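Local coordinates for Sn-glycerol-3-phosphate ABC transporter substrate-binding protein UspB (Mycobacterium tuberculosis, PDB 4MFI) that probably binds glycerophosphocholine outside the cell membrane and delivers it to an ABC transporter for uptake into the mycobacterium, at residues A[211-216]-A[300-304]. Sequence-based numbering, arbitrary orientation.
Sequences QGPNWA and PACPT
Trp215 meets Ala301, Cys302 and Pro303 with the edge of its indole, an example of how a solute-binding protein of the periplasmic-binding-protein clan packs a short helix, 211-216, against the loop that leads into strand 307-310. No hydrogen bond spans the two segments; they meet by van der Waals packing, which buries 264 Å² in all. The main apolar element is the six-membered ring of Trp215: CZ3 comes within 3.5 Å of Pro303 N and 3.8 Å of Pro303 CB, while CE3 borders the Ala301-Cys302 peptide. With CG beside the backbone N (chi1 -71°) and so anti to the carbonyl carbon, the indole extends along the loop and turns its rim to it. Smaller contacts continue this seam toward the end of the helix, where Ala216 CB lies 3.8 Å from Ala301 CB. At Gly212 the backbones come close, CA standing 3.1 Å from Ala301 O, a proximity that the missing side chain permits.

Polar groups at the border find partners beyond the two segments. Trp215 NE1 is hydrogen-bonded to Asp382 OD1, and Arg379, which makes a cation-pi contact with the indole, also shares backbone hydrogen bonds with Cys302, so one neighbouring loop braces both segments. The extended end of Gln211 is held through both amide atoms, OE1 by Asp382 N and NE2 by Gln381 OE1, leaving NE2 3.7 Å from Pro303 CB.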
loop_
_atom_site.group_PDB
_atom_site.type_symbol
_atom_site.label_atom_id
_atom_site.label_comp_id
_atom_site.label_asym_id
_atom_site.label_seq_id
_atom_site.Cartn_x
_atom_site.Cartn_y
_atom_site.Cartn_z
ATOM N N GLN A 211 11.024 -1.445 -0.741
ATOM C CA GLN A 211 10.718 -2.862 -0.737
ATOM C C GLN A 211 10.851 -3.457 -2.133
ATOM O O GLN A 211 11.348 -4.574 -2.302
ATOM C CB GLN A 211 9.291 -3.058 -0.235
ATOM C CG GLN A 211 9.210 -4.007 0.908
ATOM C CD GLN A 211 7.820 -4.177 1.484
ATOM O OE1 GLN A 211 7.546 -5.191 2.121
ATOM N NE2 GLN A 211 6.942 -3.183 1.290
ATOM N N GLY A 212 10.417 -2.691 -3.129
ATOM C CA GLY A 212 10.470 -3.135 -4.508
ATOM C C GLY A 212 11.877 -3.369 -5.026
ATOM O O GLY A 212 12.190 -4.482 -5.459
ATOM N N PRO A 213 12.728 -2.329 -5.014
ATOM C CA PRO A 213 14.101 -2.556 -5.469
ATOM C C PRO A 213 14.817 -3.615 -4.654
ATOM O O PRO A 213 15.579 -4.380 -5.233
ATOM C CB PRO A 213 14.776 -1.180 -5.317
ATOM C CG PRO A 213 13.804 -0.324 -4.605
ATOM C CD PRO A 213 12.442 -0.892 -4.866
ATOM N N ASN A 214 14.558 -3.688 -3.353
ATOM C CA ASN A 214 15.152 -4.739 -2.546
ATOM C C ASN A 214 14.796 -6.118 -3.125
ATOM O O ASN A 214 15.681 -6.925 -3.431
ATOM C CB ASN A 214 14.667 -4.580 -1.098
ATOM C CG ASN A 214 15.488 -5.367 -0.101
ATOM O OD1 ASN A 214 16.644 -5.733 -0.347
ATOM N ND2 ASN A 214 14.891 -5.610 1.059
ATOM N N TRP A 215 13.505 -6.375 -3.315
ATOM C CA TRP A 215 13.058 -7.622 -3.932
ATOM C C TRP A 215 13.662 -7.844 -5.327
ATOM O O TRP A 215 14.022 -8.971 -5.680
ATOM C CB TRP A 215 11.538 -7.630 -4.056
ATOM C CG TRP A 215 10.789 -7.764 -2.762
ATOM C CD1 TRP A 215 11.223 -8.347 -1.596
ATOM C CD2 TRP A 215 9.456 -7.313 -2.515
ATOM N NE1 TRP A 215 10.228 -8.283 -0.643
ATOM C CE2 TRP A 215 9.133 -7.659 -1.188
ATOM C CE3 TRP A 215 8.498 -6.652 -3.296
ATOM C CZ2 TRP A 215 7.894 -7.359 -0.624
ATOM C CZ3 TRP A 215 7.271 -6.359 -2.737
ATOM C CH2 TRP A 215 6.978 -6.717 -1.417
ATOM N N ALA A 216 13.738 -6.781 -6.129
ATOM C CA ALA A 216 14.257 -6.888 -7.489
ATOM C C ALA A 216 15.705 -7.374 -7.511
ATOM O O ALA A 216 16.138 -8.039 -8.460
ATOM C CB ALA A 216 14.135 -5.548 -8.206
ATOM N N PRO A 300 7.691 -10.487 -9.551
ATOM C CA PRO A 300 7.078 -9.290 -8.967
ATOM C C PRO A 300 8.012 -8.579 -7.996
ATOM O O PRO A 300 8.602 -9.207 -7.108
ATOM C CB PRO A 300 5.873 -9.844 -8.201
ATOM C CG PRO A 300 5.555 -11.116 -8.860
ATOM C CD PRO A 300 6.845 -11.679 -9.389
ATOM N N ALA A 301 8.142 -7.271 -8.173
ATOM C CA ALA A 301 9.009 -6.479 -7.308
ATOM C C ALA A 301 8.337 -5.163 -6.985
ATOM O O ALA A 301 8.959 -4.100 -7.003
ATOM C CB ALA A 301 10.375 -6.267 -7.951
ATOM N N CYS A 302 7.046 -5.252 -6.684
ATOM C CA CYS A 302 6.239 -4.088 -6.362
ATOM C C CYS A 302 5.253 -4.474 -5.271
ATOM O O CYS A 302 4.468 -5.394 -5.456
ATOM C CB CYS A 302 5.472 -3.623 -7.599
ATOM S SG CYS A 302 4.485 -2.129 -7.317
ATOM N N PRO A 303 5.286 -3.772 -4.130
ATOM C CA PRO A 303 4.348 -4.091 -3.052
ATOM C C PRO A 303 3.002 -3.429 -3.284
ATOM O O PRO A 303 2.846 -2.571 -4.161
ATOM C CB PRO A 303 5.013 -3.455 -1.828
ATOM C CG PRO A 303 5.674 -2.239 -2.405
ATOM C CD PRO A 303 6.205 -2.684 -3.751
ATOM N N THR A 304 2.027 -3.833 -2.487
ATOM C CA THR A 304 0.771 -3.108 -2.417
ATOM C C THR A 304 0.738 -2.328 -1.108
ATOM O O THR A 304 1.622 -2.480 -0.261
ATOM C CB THR A 304 -0.396 -4.069 -2.460
ATOM O OG1 THR A 304 -0.298 -4.931 -1.329
ATOM C CG2 THR A 304 -0.343 -4.904 -3.738
#